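Local coordinates for ORF10 (Moritella marina, PDB 6RIW), which probably catalyses the chain-extending condensation of polyunsaturated fatty acid synthesis through this ketosynthase-chain length factor didomain, one piece of a longer synthase, at residues Phe22-Ser34 / Leu383-Asn395. Sequence-based numbering, arbitrary orientation.
Sequences FWQQLLEQQDCRS and LALGKGLIPATIN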
# COMPACT_ATOMS: atom_id res chain seq x y z
N PHE A 22 3.47 -16.39 22.06
CA PHE A 22 2.57 -15.24 22.18
C PHE A 22 1.43 -15.54 23.16
O PHE A 22 1.11 -14.72 24.02
CB PHE A 22 2.05 -14.90 20.78
CG PHE A 22 0.82 -14.00 20.73
CD1 PHE A 22 0.89 -12.68 21.11
CD2 PHE A 22 -0.36 -14.48 20.20
CE1 PHE A 22 -0.21 -11.85 21.02
CE2 PHE A 22 -1.48 -13.65 20.10
CZ PHE A 22 -1.40 -12.33 20.51
N TRP A 23 0.84 -16.73 23.04
CA TRP A 23 -0.27 -17.10 23.92
C TRP A 23 0.16 -17.11 25.38
O TRP A 23 -0.54 -16.55 26.24
CB TRP A 23 -0.81 -18.47 23.51
CG TRP A 23 -1.96 -18.90 24.35
CD1 TRP A 23 -1.97 -19.87 25.31
CD2 TRP A 23 -3.29 -18.34 24.33
NE1 TRP A 23 -3.22 -19.96 25.87
CE2 TRP A 23 -4.05 -19.03 25.29
CE3 TRP A 23 -3.91 -17.32 23.58
CZ2 TRP A 23 -5.39 -18.74 25.53
CZ3 TRP A 23 -5.24 -17.04 23.82
CH2 TRP A 23 -5.97 -17.75 24.79
N GLN A 24 1.31 -17.72 25.68
CA GLN A 24 1.79 -17.74 27.06
C GLN A 24 2.03 -16.33 27.58
O GLN A 24 1.74 -16.02 28.74
CB GLN A 24 3.07 -18.57 27.16
CG GLN A 24 3.48 -18.89 28.59
CD GLN A 24 2.41 -19.67 29.35
OE1 GLN A 24 1.75 -20.56 28.80
NE2 GLN A 24 2.24 -19.34 30.63
N GLN A 25 2.54 -15.44 26.73
CA GLN A 25 2.75 -14.06 27.16
C GLN A 25 1.43 -13.39 27.52
O GLN A 25 1.36 -12.62 28.49
CB GLN A 25 3.47 -13.27 26.07
CG GLN A 25 4.97 -13.49 26.12
CD GLN A 25 5.67 -13.07 24.85
OE1 GLN A 25 5.15 -12.25 24.09
NE2 GLN A 25 6.85 -13.65 24.60
N LEU A 26 0.37 -13.65 26.74
CA LEU A 26 -0.94 -13.12 27.07
C LEU A 26 -1.44 -13.66 28.40
O LEU A 26 -2.02 -12.92 29.22
CB LEU A 26 -1.95 -13.47 25.97
CG LEU A 26 -1.64 -12.86 24.60
CD1 LEU A 26 -2.78 -13.13 23.63
CD2 LEU A 26 -1.44 -11.38 24.75
N LEU A 27 -1.25 -14.96 28.63
CA LEU A 27 -1.72 -15.58 29.88
C LEU A 27 -1.01 -15.00 31.08
O LEU A 27 -1.59 -14.93 32.18
CB LEU A 27 -1.52 -17.09 29.84
CG LEU A 27 -2.22 -17.89 28.74
CD1 LEU A 27 -1.86 -19.37 28.86
CD2 LEU A 27 -3.72 -17.70 28.84
N GLU A 28 0.24 -14.57 30.91
CA GLU A 28 1.07 -13.99 31.95
C GLU A 28 0.97 -12.47 32.00
O GLU A 28 1.72 -11.85 32.77
CB GLU A 28 2.53 -14.39 31.75
CG GLU A 28 2.81 -15.89 31.81
CD GLU A 28 4.26 -16.24 31.46
OE1 GLU A 28 5.09 -15.30 31.32
OE2 GLU A 28 4.58 -17.44 31.33
N GLN A 29 0.10 -11.86 31.19
CA GLN A 29 -0.09 -10.41 31.17
C GLN A 29 1.22 -9.67 30.86
O GLN A 29 1.49 -8.60 31.41
CB GLN A 29 -0.70 -9.91 32.48
CG GLN A 29 -1.98 -10.61 32.83
CD GLN A 29 -2.72 -9.91 33.96
OE1 GLN A 29 -2.75 -8.68 34.03
NE2 GLN A 29 -3.32 -10.70 34.85
N GLN A 30 2.01 -10.24 29.96
CA GLN A 30 3.28 -9.64 29.59
C GLN A 30 3.09 -8.34 28.82
O GLN A 30 2.30 -8.28 27.87
CB GLN A 30 4.09 -10.62 28.74
CG GLN A 30 5.58 -10.40 28.78
CD GLN A 30 6.17 -10.91 30.07
OE1 GLN A 30 5.79 -11.99 30.55
NE2 GLN A 30 7.07 -10.14 30.66
N ASP A 31 3.82 -7.31 29.22
CA ASP A 31 3.92 -6.07 28.47
C ASP A 31 5.11 -6.18 27.52
O ASP A 31 6.25 -6.34 27.98
CB ASP A 31 4.07 -4.88 29.41
CG ASP A 31 3.92 -3.53 28.72
OD1 ASP A 31 4.09 -3.43 27.48
OD2 ASP A 31 3.65 -2.54 29.43
N CYS A 32 4.86 -6.11 26.22
CA CYS A 32 5.90 -6.27 25.20
C CYS A 32 6.32 -4.95 24.56
O CYS A 32 7.08 -4.97 23.57
CB CYS A 32 5.42 -7.24 24.13
SG CYS A 32 4.88 -8.86 24.81
N ARG A 33 5.86 -3.81 25.07
CA ARG A 33 6.24 -2.51 24.55
C ARG A 33 7.59 -2.09 25.12
O ARG A 33 8.00 -2.54 26.19
CB ARG A 33 5.15 -1.48 24.87
CG ARG A 33 3.73 -1.95 24.45
CD ARG A 33 2.61 -1.17 25.13
NE ARG A 33 2.73 -1.24 26.58
CZ ARG A 33 2.27 -0.31 27.42
NH1 ARG A 33 1.65 0.77 26.96
NH2 ARG A 33 2.45 -0.46 28.73
N SER A 34 8.30 -1.22 24.39
CA SER A 34 9.65 -0.83 24.78
C SER A 34 10.00 0.51 24.13
O SER A 34 9.25 1.05 23.32
CB SER A 34 10.68 -1.90 24.40
OG SER A 34 10.76 -2.06 22.99
N LEU A 383 -7.06 -18.50 19.12
CA LEU A 383 -6.50 -19.36 20.16
C LEU A 383 -7.43 -19.43 21.36
O LEU A 383 -7.55 -20.49 21.99
CB LEU A 383 -5.11 -18.88 20.57
CG LEU A 383 -4.01 -19.12 19.52
CD1 LEU A 383 -2.66 -18.57 19.99
CD2 LEU A 383 -3.90 -20.59 19.13
N ALA A 384 -8.09 -18.32 21.70
CA ALA A 384 -9.03 -18.32 22.82
C ALA A 384 -10.24 -19.20 22.53
O ALA A 384 -10.75 -19.89 23.43
CB ALA A 384 -9.49 -16.89 23.11
N LEU A 385 -10.73 -19.18 21.28
CA LEU A 385 -11.85 -20.04 20.90
C LEU A 385 -11.49 -21.51 20.99
O LEU A 385 -12.32 -22.33 21.39
CB LEU A 385 -12.31 -19.70 19.47
CG LEU A 385 -13.18 -18.45 19.32
CD1 LEU A 385 -13.15 -17.92 17.86
CD2 LEU A 385 -14.60 -18.71 19.78
N GLY A 386 -10.25 -21.87 20.62
CA GLY A 386 -9.86 -23.27 20.68
C GLY A 386 -9.59 -23.77 22.08
O GLY A 386 -9.86 -24.93 22.39
N LYS A 387 -9.06 -22.91 22.95
CA LYS A 387 -8.65 -23.29 24.30
C LYS A 387 -9.70 -22.99 25.37
O LYS A 387 -9.54 -23.45 26.51
CB LYS A 387 -7.34 -22.58 24.66
CG LYS A 387 -6.18 -22.96 23.75
CD LYS A 387 -4.88 -22.35 24.21
CE LYS A 387 -3.69 -22.91 23.44
NZ LYS A 387 -3.55 -24.39 23.63
N GLY A 388 -10.75 -22.23 25.05
CA GLY A 388 -11.76 -21.93 26.05
C GLY A 388 -11.34 -20.98 27.15
O GLY A 388 -11.98 -20.96 28.21
N LEU A 389 -10.29 -20.18 26.93
CA LEU A 389 -9.80 -19.22 27.90
C LEU A 389 -9.64 -17.86 27.23
O LEU A 389 -9.27 -17.78 26.06
CB LEU A 389 -8.43 -19.62 28.49
CG LEU A 389 -8.32 -20.89 29.33
CD1 LEU A 389 -6.86 -21.31 29.51
CD2 LEU A 389 -9.00 -20.68 30.67
N ILE A 390 -9.91 -16.80 27.99
CA ILE A 390 -9.75 -15.44 27.47
C ILE A 390 -8.69 -14.70 28.28
O ILE A 390 -8.85 -14.49 29.49
CB ILE A 390 -11.09 -14.68 27.49
CG1 ILE A 390 -12.07 -15.34 26.51
CG2 ILE A 390 -10.86 -13.21 27.15
CD1 ILE A 390 -13.50 -14.86 26.64
N PRO A 391 -7.58 -14.32 27.66
CA PRO A 391 -6.54 -13.57 28.38
C PRO A 391 -6.99 -12.16 28.75
O PRO A 391 -7.93 -11.60 28.18
CB PRO A 391 -5.37 -13.52 27.39
CG PRO A 391 -5.69 -14.57 26.35
CD PRO A 391 -7.17 -14.67 26.29
N ALA A 392 -6.28 -11.59 29.70
CA ALA A 392 -6.54 -10.24 30.17
C ALA A 392 -6.15 -9.18 29.14
O ALA A 392 -5.26 -9.38 28.30
CB ALA A 392 -5.77 -9.97 31.47
N THR A 393 -6.82 -8.03 29.23
CA THR A 393 -6.29 -6.77 28.73
C THR A 393 -5.47 -6.16 29.86
O THR A 393 -5.98 -5.99 30.97
CB THR A 393 -7.42 -5.84 28.31
OG1 THR A 393 -8.16 -6.42 27.22
CG2 THR A 393 -6.89 -4.46 27.90
N ILE A 394 -4.20 -5.85 29.59
CA ILE A 394 -3.30 -5.40 30.65
C ILE A 394 -3.42 -3.89 30.84
O ILE A 394 -3.93 -3.16 29.98
CB ILE A 394 -1.84 -5.81 30.37
CG1 ILE A 394 -1.27 -5.03 29.19
CG2 ILE A 394 -1.76 -7.31 30.12
CD1 ILE A 394 0.23 -5.15 29.06
N ASN A 395 -2.95 -3.41 32.00
CA ASN A 395 -2.87 -1.99 32.37
C ASN A 395 -4.23 -1.32 32.48
O ASN A 395 -4.33 -0.09 32.42
CB ASN A 395 -2.00 -1.19 31.39
CG ASN A 395 -0.57 -1.70 31.35
OD1 ASN A 395 0.05 -1.76 30.29
ND2 ASN A 395 -0.05 -2.08 32.52
O HOH W 1 -2.63 -10.34 28.61
O HOH W 2 -4.13 -12.94 30.99
O HOH W 3 -1.65 -5.37 34.05
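Trp23 is wedged between the end of helix 374-387 and Pro391, where helix 19-27 of the thiolase-like ketosynthase domain packs against the C-terminal end of helix 374-387 and the chain that leaves it. With CG anti to the backbone N (chi1 -179°), the indole extends across the contact. Lys387 lies over one face, its CE 4.1 Å from the centroid of the five-membered ring in a CH-pi contact, and Leu27 CD2 packs on the opposite face. Leu383 CB touches CE3 of Trp23 at 3.6 Å, while Pro391 crosses the indole at about a right angle, CG 3.6 Å from CH2. Replacing the indole of Trp23 by the methyl of an alanine is likely to open a gap between Leu383 and Pro391 and to leave the Lys387 chain without the ring it lies on. Beyond Pro391, two waters bridge the backbones: both donate to Leu26 O, one also to Ala392 O, and the other accepts from Ala392 N. Gln29, in the Schellman motif ending the helix, sets CB against Ile394 CG2 at 3.7 Å. Ile394 CD1 meets Asp31, whose carboxylate is gripped side-on by Arg33. Asp31 OD1 takes both Arg33 N, closing an Asx turn, and Arg33 NE, from opposite faces of the carboxylate plane.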